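Local coordinates for protein NADPH Quinone Oxidoreductase (PDB 4F8Y) that probably reduces quinones such as the bound menadione, using NADPH and its flavin-adenine dinucleotide cofactor, at residues L4-H9 / L36-E41; E41-V46 / A62-Y67; H76-F81 / S121-T126. All coordinates share one frame; numbering follows the deposited sequence.

Contact 1 (L4-H9 / L36-E41). With FAD (flavin-adenine dinucleotide), chain E.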
loop_
_atom_site.group_PDB
_atom_site.type_symbol
_atom_site.label_atom_id
_atom_site.label_comp_id
_atom_site.label_asym_id
_atom_site.label_seq_id
_atom_site.Cartn_x
_atom_site.Cartn_y
_atom_site.Cartn_z
ATOM N N LEU A 4 -19.830 -4.830 -5.567
ATOM C CA LEU A 4 -18.556 -5.435 -5.923
ATOM C C LEU A 4 -17.732 -5.672 -4.657
ATOM O O LEU A 4 -17.369 -4.723 -3.958
ATOM C CB LEU A 4 -17.792 -4.556 -6.923
ATOM C CG LEU A 4 -16.390 -5.024 -7.339
ATOM C CD1 LEU A 4 -16.449 -6.132 -8.379
ATOM C CD2 LEU A 4 -15.563 -3.858 -7.849
ATOM N N ILE A 5 -17.465 -6.939 -4.353
ATOM C CA ILE A 5 -16.562 -7.290 -3.262
ATOM C C ILE A 5 -15.169 -7.430 -3.857
ATOM O O ILE A 5 -14.948 -8.286 -4.713
ATOM C CB ILE A 5 -16.933 -8.646 -2.590
ATOM C CG1 ILE A 5 -18.382 -8.656 -2.083
ATOM C CG2 ILE A 5 -15.962 -8.973 -1.450
ATOM C CD1 ILE A 5 -18.994 -10.047 -2.012
ATOM N N VAL A 6 -14.232 -6.590 -3.427
ATOM C CA VAL A 6 -12.830 -6.772 -3.797
ATOM C C VAL A 6 -12.114 -7.495 -2.651
ATOM O O VAL A 6 -11.984 -6.957 -1.554
ATOM C CB VAL A 6 -12.131 -5.436 -4.130
ATOM C CG1 VAL A 6 -10.730 -5.686 -4.651
ATOM C CG2 VAL A 6 -12.941 -4.665 -5.154
ATOM N N TYR A 7 -11.667 -8.720 -2.920
ATOM C CA TYR A 7 -11.129 -9.609 -1.890
ATOM C C TYR A 7 -9.628 -9.881 -2.094
ATOM O O TYR A 7 -9.168 -10.166 -3.209
ATOM C CB TYR A 7 -11.945 -10.914 -1.856
ATOM C CG TYR A 7 -11.262 -12.092 -1.188
ATOM C CD1 TYR A 7 -11.325 -12.271 0.188
ATOM C CD2 TYR A 7 -10.570 -13.039 -1.942
ATOM C CE1 TYR A 7 -10.706 -13.358 0.800
ATOM C CE2 TYR A 7 -9.946 -14.119 -1.342
ATOM C CZ TYR A 7 -10.021 -14.275 0.028
ATOM O OH TYR A 7 -9.399 -15.349 0.627
ATOM N N THR A 8 -8.874 -9.790 -1.005
ATOM C CA THR A 8 -7.424 -9.821 -1.071
ATOM C C THR A 8 -6.849 -10.755 -0.012
ATOM O O THR A 8 -6.734 -10.386 1.154
ATOM C CB THR A 8 -6.830 -8.400 -0.870
ATOM O OG1 THR A 8 -7.383 -7.500 -1.840
ATOM C CG2 THR A 8 -5.305 -8.414 -1.009
ATOM N N HIS A 9 -6.500 -11.967 -0.424
ATOM C CA HIS A 9 -5.730 -12.859 0.423
ATOM C C HIS A 9 -5.183 -14.011 -0.391
ATOM O O HIS A 9 -5.893 -14.581 -1.207
ATOM C CB HIS A 9 -6.561 -13.384 1.591
ATOM C CG HIS A 9 -5.731 -13.785 2.771
ATOM N ND1 HIS A 9 -4.926 -14.904 2.767
ATOM C CD2 HIS A 9 -5.550 -13.195 3.975
ATOM C CE1 HIS A 9 -4.296 -14.994 3.925
ATOM N NE2 HIS A 9 -4.660 -13.971 4.676
ATOM N N LEU A 36 -14.382 -9.932 -6.889
ATOM C CA LEU A 36 -13.106 -9.809 -7.566
ATOM C C LEU A 36 -11.999 -10.334 -6.638
ATOM O O LEU A 36 -11.546 -9.651 -5.712
ATOM C CB LEU A 36 -12.862 -8.354 -7.973
ATOM C CG LEU A 36 -11.505 -8.039 -8.573
ATOM C CD1 LEU A 36 -11.250 -8.929 -9.776
ATOM C CD2 LEU A 36 -11.432 -6.555 -8.923
ATOM N N ASP A 37 -11.600 -11.575 -6.871
ATOM C CA ASP A 37 -10.503 -12.178 -6.138
ATOM C C ASP A 37 -9.206 -11.777 -6.851
ATOM O O ASP A 37 -8.823 -12.378 -7.868
ATOM C CB ASP A 37 -10.696 -13.698 -6.106
ATOM C CG ASP A 37 -9.739 -14.404 -5.162
ATOM O OD1 ASP A 37 -8.613 -13.921 -4.945
ATOM O OD2 ASP A 37 -10.110 -15.473 -4.649
ATOM N N LEU A 38 -8.550 -10.736 -6.344
ATOM C CA LEU A 38 -7.347 -10.220 -6.995
ATOM C C LEU A 38 -6.270 -11.307 -7.147
ATOM O O LEU A 38 -5.579 -11.373 -8.170
ATOM C CB LEU A 38 -6.802 -8.998 -6.241
ATOM C CG LEU A 38 -7.720 -7.781 -6.154
ATOM C CD1 LEU A 38 -7.079 -6.694 -5.312
ATOM C CD2 LEU A 38 -8.073 -7.273 -7.536
ATOM N N TYR A 39 -6.139 -12.165 -6.137
ATOM C CA TYR A 39 -5.142 -13.236 -6.167
ATOM C C TYR A 39 -5.491 -14.335 -7.171
ATOM O O TYR A 39 -4.624 -14.837 -7.888
ATOM C CB TYR A 39 -4.930 -13.823 -4.764
ATOM C CG TYR A 39 -3.835 -13.129 -3.980
ATOM C CD1 TYR A 39 -2.518 -13.551 -4.084
ATOM C CD2 TYR A 39 -4.115 -12.050 -3.146
ATOM C CE1 TYR A 39 -1.506 -12.922 -3.383
ATOM C CE2 TYR A 39 -3.114 -11.418 -2.436
ATOM C CZ TYR A 39 -1.805 -11.858 -2.561
ATOM O OH TYR A 39 -0.784 -11.242 -1.863
ATOM N N ALA A 40 -6.764 -14.707 -7.211
ATOM C CA ALA A 40 -7.270 -15.668 -8.189
ATOM C C ALA A 40 -7.213 -15.114 -9.608
ATOM O O ALA A 40 -7.115 -15.880 -10.566
ATOM C CB ALA A 40 -8.695 -16.083 -7.837
ATOM N N GLU A 41 -7.274 -13.786 -9.735
ATOM C CA GLU A 41 -7.202 -13.107 -11.031
ATOM C C GLU A 41 -5.766 -12.960 -11.521
ATOM O O GLU A 41 -5.537 -12.565 -12.667
ATOM C CB GLU A 41 -7.855 -11.723 -10.949
ATOM C CG GLU A 41 -9.363 -11.771 -10.747
ATOM C CD GLU A 41 -10.132 -11.652 -12.045
ATOM O OE1 GLU A 41 -10.093 -10.564 -12.643
ATOM O OE2 GLU A 41 -10.783 -12.632 -12.465
HETATM P PA FAD E . -5.098 -16.746 9.108
HETATM O O1A FAD E . -3.506 -17.014 9.425
HETATM O O2A FAD E . -5.456 -17.343 7.824
HETATM O O5B FAD E . -6.018 -17.369 10.305
HETATM C C5B FAD E . -5.958 -16.773 11.572
HETATM C C4B FAD E . -6.663 -17.578 12.651
HETATM O O4B FAD E . -8.102 -17.793 12.467
HETATM C C3B FAD E . -6.131 -19.054 12.862
HETATM O O3B FAD E . -5.760 -19.472 14.144
HETATM C C2B FAD E . -7.131 -19.882 12.079
HETATM O O2B FAD E . -7.068 -21.277 12.209
HETATM C C1B FAD E . -8.369 -19.166 12.449
HETATM N N9A FAD E . -9.545 -19.468 11.638
HETATM C C8A FAD E . -9.592 -19.760 10.335
HETATM N N7A FAD E . -10.918 -19.951 9.986
HETATM C C5A FAD E . -11.682 -19.764 11.114
HETATM C C6A FAD E . -13.036 -19.831 11.337
HETATM N N6A FAD E . -13.937 -20.155 10.242
HETATM N N1A FAD E . -13.528 -19.605 12.561
HETATM C C2A FAD E . -12.695 -19.309 13.590
HETATM N N3A FAD E . -11.355 -19.243 13.365
HETATM C C4A FAD E . -10.858 -19.470 12.133
HETATM N N1 FAD E . -0.959 -7.165 11.811
HETATM C C2 FAD E . -0.673 -6.020 12.794
HETATM O O2 FAD E . -1.713 -5.689 13.655
HETATM N N3 FAD E . -0.051 -4.801 12.062
HETATM C C4 FAD E . 1.033 -4.989 10.916
HETATM O O4 FAD E . 1.159 -3.881 10.088
HETATM C C4X FAD E . 0.872 -6.303 10.119
HETATM N N5 FAD E . 1.746 -6.632 8.997
HETATM C C5X FAD E . 1.757 -7.955 8.403
HETATM C C6 FAD E . 2.572 -8.147 7.260
HETATM C C7 FAD E . 2.606 -9.374 6.660
HETATM C C7M FAD E . 3.471 -9.584 5.420
HETATM C C8 FAD E . 1.868 -10.391 7.161
HETATM C C8M FAD E . 1.899 -11.761 6.491
HETATM C C9 FAD E . 1.083 -10.200 8.267
HETATM C C9A FAD E . 1.044 -8.936 8.894
HETATM N N10 FAD E . 0.198 -8.764 10.053
HETATM C C10 FAD E . 0.078 -7.474 10.745
HETATM C "C1'" FAD E . -0.705 -9.822 10.454
HETATM C "C2'" FAD E . -2.032 -9.919 9.702
HETATM O "O2'" FAD E . -2.815 -8.750 9.676
HETATM C "C3'" FAD E . -2.801 -11.171 10.073
HETATM O "O3'" FAD E . -2.069 -12.346 9.882
HETATM C "C4'" FAD E . -4.138 -11.203 9.359
HETATM O "O4'" FAD E . -4.838 -10.001 9.396
HETATM C "C5'" FAD E . -5.013 -12.362 9.777
HETATM O "O5'" FAD E . -5.941 -12.695 8.801
HETATM P P FAD E . -5.608 -14.061 7.959
HETATM O O1P FAD E . -6.876 -14.382 6.961
HETATM O O2P FAD E . -4.359 -13.896 7.218
HETATM O O3P FAD E . -5.391 -15.131 9.197
HETATM O O HOH W 1 -7.467 -12.159 -3.494
#
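Val6 pairs with Leu36 and Tyr7 with Asp37 where two parallel strands run side by side, and three backbone bonds stitch them together: Leu36 N to Ile5 O (2.8 Å, almost perfectly straight), Tyr7 N to Leu36 O, and a longer one from Leu38 N to Tyr7 O as the second strand gives way to a turn. The dense part lies on the face bearing Val6 and Leu36. There Val6 CG1, anti to its own backbone N (chi1 -174°), reaches 3.8 Å to Leu38 CD1, and the same leucine methyl also packs on Thr8 OG1. Leu4 adds its CD1 beside the CB of Leu36.

The other face is more polar and, at Asp37, partly open to solvent. Tyr7 and Asp37 point the same way, with the carboxylate at the ring edge and turned nearly square to it (planes 88° apart); Asp37 OD2 comes within 3.6 Å of Tyr7 CE2. Asp37 OD1 accepts the backbone N of Ala40 in an Asx motif, steeply from above the carboxylate plane. Beyond the last bridge a water links the two backbones, donating to Tyr7 O and Asp37 OD1 and accepting from His9 N and Tyr39 N. Tyr39 closes this end, its CD2 3.5 Å from His9 C, while its hydroxyl bonds Leu47 O of the second subunit. The His9 side chain turns away and gives NE2 to the flavin-adenine dinucleotide phosphate oxygen O2P at 2.6 Å; its ND1 is held by the backbone N of Asn11.

Helix 15-26 covers Ile5 and Tyr7, helix 90-99 packs on Leu36 and Thr8, and strand 76-82 runs along the other side of strand 2-7.

Contact 2 (E41-V46 / A62-Y67)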
loop_
_atom_site.group_PDB
_atom_site.type_symbol
_atom_site.label_atom_id
_atom_site.label_comp_id
_atom_site.label_asym_id
_atom_site.label_seq_id
_atom_site.Cartn_x
_atom_site.Cartn_y
_atom_site.Cartn_z
ATOM N N GLU A 41 -7.274 -13.786 -9.735
ATOM C CA GLU A 41 -7.202 -13.107 -11.031
ATOM C C GLU A 41 -5.766 -12.960 -11.521
ATOM O O GLU A 41 -5.537 -12.565 -12.667
ATOM C CB GLU A 41 -7.855 -11.723 -10.949
ATOM C CG GLU A 41 -9.363 -11.771 -10.747
ATOM C CD GLU A 41 -10.132 -11.652 -12.045
ATOM O OE1 GLU A 41 -10.093 -10.564 -12.643
ATOM O OE2 GLU A 41 -10.783 -12.632 -12.465
ATOM N N HIS A 42 -4.810 -13.292 -10.654
ATOM C CA HIS A 42 -3.389 -13.064 -10.917
ATOM C C HIS A 42 -3.164 -11.592 -11.265
ATOM O O HIS A 42 -2.372 -11.262 -12.162
ATOM C CB HIS A 42 -2.866 -13.946 -12.058
ATOM C CG HIS A 42 -3.539 -15.282 -12.163
ATOM N ND1 HIS A 42 -3.397 -16.269 -11.209
ATOM C CD2 HIS A 42 -4.342 -15.800 -13.125
ATOM C CE1 HIS A 42 -4.096 -17.331 -11.573
ATOM N NE2 HIS A 42 -4.674 -17.075 -12.733
ATOM N N PHE A 43 -3.868 -10.712 -10.556
ATOM C CA PHE A 43 -3.792 -9.276 -10.809
ATOM C C PHE A 43 -2.354 -8.766 -10.728
ATOM O O PHE A 43 -1.624 -9.051 -9.771
ATOM C CB PHE A 43 -4.692 -8.500 -9.844
ATOM C CG PHE A 43 -4.816 -7.039 -10.174
ATOM C CD1 PHE A 43 -5.633 -6.617 -11.204
ATOM C CD2 PHE A 43 -4.118 -6.085 -9.448
ATOM C CE1 PHE A 43 -5.746 -5.262 -11.517
ATOM C CE2 PHE A 43 -4.222 -4.740 -9.752
ATOM C CZ PHE A 43 -5.038 -4.326 -10.787
ATOM N N ASP A 44 -1.960 -8.027 -11.763
ATOM C CA ASP A 44 -0.659 -7.371 -11.832
ATOM C C ASP A 44 -0.783 -5.963 -11.242
ATOM O O ASP A 44 -1.332 -5.066 -11.890
ATOM C CB ASP A 44 -0.195 -7.318 -13.296
ATOM C CG ASP A 44 1.211 -6.750 -13.462
ATOM O OD1 ASP A 44 1.829 -6.320 -12.461
ATOM O OD2 ASP A 44 1.696 -6.724 -14.613
ATOM N N PRO A 45 -0.272 -5.766 -10.009
ATOM C CA PRO A 45 -0.436 -4.496 -9.302
ATOM C C PRO A 45 0.600 -3.433 -9.677
ATOM O O PRO A 45 0.596 -2.368 -9.060
ATOM C CB PRO A 45 -0.243 -4.901 -7.841
ATOM C CG PRO A 45 0.725 -6.029 -7.892
ATOM C CD PRO A 45 0.490 -6.743 -9.203
ATOM N N VAL A 46 1.461 -3.706 -10.659
ATOM C CA VAL A 46 2.554 -2.778 -11.005
ATOM C C VAL A 46 2.169 -1.741 -12.075
ATOM O O VAL A 46 2.111 -2.049 -13.261
ATOM C CB VAL A 46 3.850 -3.529 -11.427
ATOM C CG1 VAL A 46 4.980 -2.541 -11.690
ATOM C CG2 VAL A 46 4.270 -4.527 -10.364
ATOM N N ALA A 62 -5.434 -1.003 -21.592
ATOM C CA ALA A 62 -6.278 -2.144 -21.973
ATOM C C ALA A 62 -6.536 -3.187 -20.876
ATOM O O ALA A 62 -7.683 -3.550 -20.613
ATOM C CB ALA A 62 -5.706 -2.825 -23.207
ATOM N N GLU A 63 -5.460 -3.684 -20.268
ATOM C CA GLU A 63 -5.532 -4.759 -19.276
ATOM C C GLU A 63 -6.441 -4.404 -18.095
ATOM O O GLU A 63 -7.036 -5.287 -17.457
ATOM C CB GLU A 63 -4.124 -5.096 -18.779
ATOM C CG GLU A 63 -4.072 -6.186 -17.727
ATOM C CD GLU A 63 -2.692 -6.346 -17.130
ATOM O OE1 GLU A 63 -1.821 -5.492 -17.393
ATOM O OE2 GLU A 63 -2.475 -7.326 -16.397
ATOM N N MET A 64 -6.558 -3.107 -17.824
ATOM C CA MET A 64 -7.306 -2.627 -16.666
ATOM C C MET A 64 -8.754 -2.299 -16.985
ATOM O O MET A 64 -9.511 -1.898 -16.096
ATOM C CB MET A 64 -6.619 -1.407 -16.049
ATOM C CG MET A 64 -5.302 -1.722 -15.351
ATOM S SD MET A 64 -5.492 -2.868 -13.966
ATOM C CE MET A 64 -4.917 -4.403 -14.699
ATOM N N GLU A 65 -9.145 -2.475 -18.247
ATOM C CA GLU A 65 -10.496 -2.119 -18.647
ATOM C C GLU A 65 -11.551 -2.959 -17.934
ATOM O O GLU A 65 -12.612 -2.448 -17.552
ATOM C CB GLU A 65 -10.693 -2.229 -20.146
ATOM C CG GLU A 65 -12.137 -1.944 -20.497
ATOM C CD GLU A 65 -12.395 -1.871 -21.971
ATOM O OE1 GLU A 65 -11.528 -2.305 -22.764
ATOM O OE2 GLU A 65 -13.481 -1.375 -22.330
ATOM N N LYS A 66 -11.260 -4.247 -17.769
ATOM C CA LYS A 66 -12.134 -5.151 -17.035
ATOM C C LYS A 66 -12.436 -4.582 -15.648
ATOM O O LYS A 66 -13.579 -4.632 -15.161
ATOM C CB LYS A 66 -11.472 -6.530 -16.894
ATOM C CG LYS A 66 -12.397 -7.580 -16.303
ATOM C CD LYS A 66 -11.665 -8.783 -15.748
ATOM C CE LYS A 66 -12.621 -9.596 -14.878
ATOM N NZ LYS A 66 -12.087 -10.931 -14.482
ATOM N N TYR A 67 -11.400 -4.028 -15.026
ATOM C CA TYR A 67 -11.477 -3.579 -13.641
ATOM C C TYR A 67 -12.022 -2.155 -13.475
ATOM O O TYR A 67 -12.606 -1.843 -12.438
ATOM C CB TYR A 67 -10.128 -3.785 -12.945
ATOM C CG TYR A 67 -9.610 -5.198 -13.124
ATOM C CD1 TYR A 67 -10.180 -6.262 -12.430
ATOM C CD2 TYR A 67 -8.571 -5.476 -14.001
ATOM C CE1 TYR A 67 -9.719 -7.558 -12.592
ATOM C CE2 TYR A 67 -8.112 -6.763 -14.176
ATOM C CZ TYR A 67 -8.688 -7.798 -13.466
ATOM O OH TYR A 67 -8.229 -9.081 -13.635
HETATM O O HOH W 2 -5.792 -9.815 -13.325
HETATM O O HOH W 3 -3.869 -7.603 -13.938
HETATM O O HOH W 4 0.224 -7.056 -16.634
#
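Phe43 drives its edge into the face of Tyr67, a T-shaped pair with ring centroids 5.1 Å apart and planes at 89°. Phe43 CE1 sits over the rim of the tyrosine ring rather than its centre, and the two side chains slide past each other in opposite directions. On the reverse face of Tyr67 lies Lys66 CD, so the ring is held between an aromatic edge and the aliphatic part of its own neighbour. Met64 crosses Phe43 at about a right angle. Its chain is folded back at chi2 (-61°), which brings SD to 4.5 Å from the Phe43 ring centroid, an oblique Met-aromatic contact.

Glu41 approaches Tyr67 from the opposite direction, at the hydroxyl end of the ring. OE1 lies in the ring plane at its edge and accepts the hydroxyl OH at 2.6 Å, although the carboxylate itself is turned 84° from the ring and is approached from above its own plane. The same oxygen presents its syn lone pair to Lys66 NZ at 2.7 Å. OE2 adds a weak second bond to that ammonium, completing the salt bridge. One water links Tyr67 OH back to Glu41 O.

Farther along, Asp44 and Glu63 face each other with OD2 and OE2 4.6 Å apart. A water accepts from Asp44 N and donates to Glu63 OE2, and Arg98 of helix 90-99 forms a salt bridge with Glu63 OE1 and bonds Asp44 O.

Two donors on Glu41 OE1, one cationic, would probably keep that carboxylate ionised, and the arginine would likewise temper the repulsion between Asp44 and Glu63. Loop and helix start are thus joined by salt bridge and hydroxyl at Glu41, aromatic packing in the middle, and water with Arg98 at Asp44 and Glu63.

Contact 3 (H76-F81 / S121-T126)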
loop_
_atom_site.group_PDB
_atom_site.type_symbol
_atom_site.label_atom_id
_atom_site.label_comp_id
_atom_site.label_asym_id
_atom_site.label_seq_id
_atom_site.Cartn_x
_atom_site.Cartn_y
_atom_site.Cartn_z
ATOM N N HIS A 76 -22.024 -0.290 -4.674
ATOM C CA HIS A 76 -21.420 -0.509 -3.357
ATOM C C HIS A 76 -20.222 -1.463 -3.445
ATOM O O HIS A 76 -20.322 -2.552 -4.014
ATOM C CB HIS A 76 -22.472 -1.052 -2.377
ATOM C CG HIS A 76 -21.997 -1.158 -0.958
ATOM N ND1 HIS A 76 -21.997 -0.089 -0.088
ATOM C CD2 HIS A 76 -21.530 -2.217 -0.251
ATOM C CE1 HIS A 76 -21.540 -0.479 1.089
ATOM N NE2 HIS A 76 -21.250 -1.766 1.016
ATOM N N LEU A 77 -19.086 -1.044 -2.887
ATOM C CA LEU A 77 -17.874 -1.864 -2.896
ATOM C C LEU A 77 -17.523 -2.328 -1.493
ATOM O O LEU A 77 -17.444 -1.525 -0.567
ATOM C CB LEU A 77 -16.690 -1.095 -3.486
ATOM C CG LEU A 77 -16.817 -0.626 -4.936
ATOM C CD1 LEU A 77 -17.421 0.771 -5.017
ATOM C CD2 LEU A 77 -15.454 -0.648 -5.592
ATOM N N ILE A 78 -17.319 -3.628 -1.334
ATOM C CA ILE A 78 -16.860 -4.152 -0.057
ATOM C C ILE A 78 -15.398 -4.561 -0.216
ATOM O O ILE A 78 -15.083 -5.390 -1.065
ATOM C CB ILE A 78 -17.709 -5.359 0.408
ATOM C CG1 ILE A 78 -19.199 -4.987 0.429
ATOM C CG2 ILE A 78 -17.231 -5.845 1.764
ATOM C CD1 ILE A 78 -20.154 -6.171 0.633
ATOM N N PHE A 79 -14.507 -3.959 0.567
ATOM C CA PHE A 79 -13.094 -4.337 0.543
ATOM C C PHE A 79 -12.751 -5.262 1.716
ATOM O O PHE A 79 -12.958 -4.904 2.875
ATOM C CB PHE A 79 -12.192 -3.101 0.572
ATOM C CG PHE A 79 -12.287 -2.242 -0.665
ATOM C CD1 PHE A 79 -11.452 -2.463 -1.751
ATOM C CD2 PHE A 79 -13.205 -1.210 -0.739
ATOM C CE1 PHE A 79 -11.534 -1.664 -2.890
ATOM C CE2 PHE A 79 -13.293 -0.410 -1.878
ATOM C CZ PHE A 79 -12.456 -0.640 -2.948
ATOM N N ILE A 80 -12.234 -6.452 1.406
ATOM C CA ILE A 80 -11.815 -7.409 2.433
ATOM C C ILE A 80 -10.317 -7.708 2.334
ATOM O O ILE A 80 -9.857 -8.253 1.331
ATOM C CB ILE A 80 -12.594 -8.749 2.317
ATOM C CG1 ILE A 80 -14.100 -8.517 2.476
ATOM C CG2 ILE A 80 -12.076 -9.771 3.347
ATOM C CD1 ILE A 80 -14.935 -9.731 2.137
ATOM N N PHE A 81 -9.555 -7.372 3.374
ATOM C CA PHE A 81 -8.110 -7.618 3.356
ATOM C C PHE A 81 -7.445 -7.670 4.737
ATOM O O PHE A 81 -7.933 -7.040 5.683
ATOM C CB PHE A 81 -7.388 -6.591 2.453
ATOM C CG PHE A 81 -7.567 -5.153 2.878
ATOM C CD1 PHE A 81 -6.688 -4.562 3.769
ATOM C CD2 PHE A 81 -8.600 -4.386 2.364
ATOM C CE1 PHE A 81 -6.852 -3.234 4.153
ATOM C CE2 PHE A 81 -8.764 -3.060 2.739
ATOM C CZ PHE A 81 -7.890 -2.485 3.637
ATOM N N SER A 121 -20.983 3.839 -2.468
ATOM C CA SER A 121 -20.606 3.735 -1.062
ATOM C C SER A 121 -19.687 2.531 -0.891
ATOM O O SER A 121 -19.444 1.790 -1.838
ATOM C CB SER A 121 -21.844 3.598 -0.175
ATOM O OG SER A 121 -22.770 2.686 -0.728
ATOM N N ALA A 122 -19.160 2.336 0.308
ATOM C CA ALA A 122 -18.211 1.248 0.510
ATOM C C ALA A 122 -18.180 0.720 1.933
ATOM O O ALA A 122 -18.605 1.384 2.872
ATOM C CB ALA A 122 -16.801 1.672 0.073
ATOM N N TRP A 123 -17.663 -0.491 2.071
ATOM C CA TRP A 123 -17.452 -1.110 3.363
ATOM C C TRP A 123 -16.060 -1.700 3.293
ATOM O O TRP A 123 -15.727 -2.400 2.339
ATOM C CB TRP A 123 -18.496 -2.205 3.588
ATOM C CG TRP A 123 -18.461 -2.883 4.930
ATOM C CD1 TRP A 123 -17.923 -2.402 6.090
ATOM C CD2 TRP A 123 -19.039 -4.153 5.253
ATOM N NE1 TRP A 123 -18.107 -3.311 7.109
ATOM C CE2 TRP A 123 -18.793 -4.391 6.618
ATOM C CE3 TRP A 123 -19.737 -5.118 4.513
ATOM C CZ2 TRP A 123 -19.224 -5.551 7.261
ATOM C CZ3 TRP A 123 -20.154 -6.266 5.147
ATOM C CH2 TRP A 123 -19.899 -6.474 6.508
ATOM N N ILE A 124 -15.231 -1.378 4.276
ATOM C CA ILE A 124 -13.895 -1.938 4.351
ATOM C C ILE A 124 -13.847 -2.880 5.546
ATOM O O ILE A 124 -14.153 -2.481 6.674
ATOM C CB ILE A 124 -12.825 -0.845 4.503
ATOM C CG1 ILE A 124 -12.816 0.071 3.278
ATOM C CG2 ILE A 124 -11.463 -1.476 4.739
ATOM C CD1 ILE A 124 -12.167 1.407 3.519
ATOM N N ILE A 125 -13.499 -4.138 5.290
ATOM C CA ILE A 125 -13.335 -5.114 6.363
ATOM C C ILE A 125 -11.864 -5.508 6.521
ATOM O O ILE A 125 -11.272 -6.112 5.628
ATOM C CB ILE A 125 -14.220 -6.371 6.174
ATOM C CG1 ILE A 125 -15.661 -5.972 5.857
ATOM C CG2 ILE A 125 -14.197 -7.220 7.439
ATOM C CD1 ILE A 125 -16.493 -7.103 5.300
ATOM N N THR A 126 -11.295 -5.150 7.667
ATOM C CA THR A 126 -9.885 -5.385 7.935
ATOM C C THR A 126 -9.678 -6.417 9.044
ATOM O O THR A 126 -10.509 -6.567 9.941
ATOM C CB THR A 126 -9.144 -4.076 8.339
ATOM O OG1 THR A 126 -10.042 -3.213 9.042
ATOM C CG2 THR A 126 -8.630 -3.340 7.128
#
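Trp123 and Ile125, with His76, lose the most surface where these two parallel strands meet. Trp123 and Ile78 are paired in register and point the same way: Ile78 CG2 lies 3.8 Å from Trp123 CE3, with CD1 and CG1 close behind. The indole projects with CG anti to the backbone N (chi1 -176°), and over the centre of one of its faces stands CG1 of Ile125, 3.6 Å above the plane. Ile125 then fills the groove between two partners on the neighbouring strand, its CD1 touching both Ile78 CG2 and Ile80 CG1. The indole NE1 bonds Thr161 OG1 on strand 155-163.

His76 stands at the start of this same row. Its imidazole swings across to strand 121-126, where ND1 and Ser121 OG share a hydrogen bond of 3.0 Å that is nearly straight (176°), with the hydroxyl in the plane of the ring. The rest of the ring lies along the backbone of Ala122 and reaches Trp123 CB. Its buried NE2 finds no partner.

On the opposite face Phe81 is the main bridge. Its ring runs alongside Thr126, CE1 to CG2 at 3.5 Å, and also meets Ile124 CG2, while Leu145 of helix 143-150 packs on both Phe81 and Ile124. Between the two faces the backbones alternate bonds in regular parallel fashion, from Leu77 N to Ser121 O through to Phe81 N on Ile125 O; the shortest is Ile125 N to Phe79 O at 2.6 Å.

The side chain of Thr126 lies about 7 Å from the bound flavin-adenine dinucleotide. Central parallel strands with helix 15-26 on one face and 143-150 on the other fit the three-layer alpha/beta sandwich of the flavodoxin-like fold, its five parallel strands ordered 2-1-3-4-5.

In the fold
From the N terminus, strand 2-7 leads through helix 15-26 to strand 32-37, and contact 1 closes that beta-alpha-beta unit. The chain goes straight on through Glu41, shared with contact 2, which closes the long loop running to helix 65-73. Strand 76-82 follows, and contact 3 closes the excursion through helix 90-99 and the small antiparallel hairpin back to strand 120-127. The three are in series; none nests or crosses. Contacts 1 and 3 lie in one sheet, joined where strand 2-7 bonds to strand 76-82, while contact 2 ties the loop beyond the edge strand to the next helix, with Leu36 packing on Tyr67.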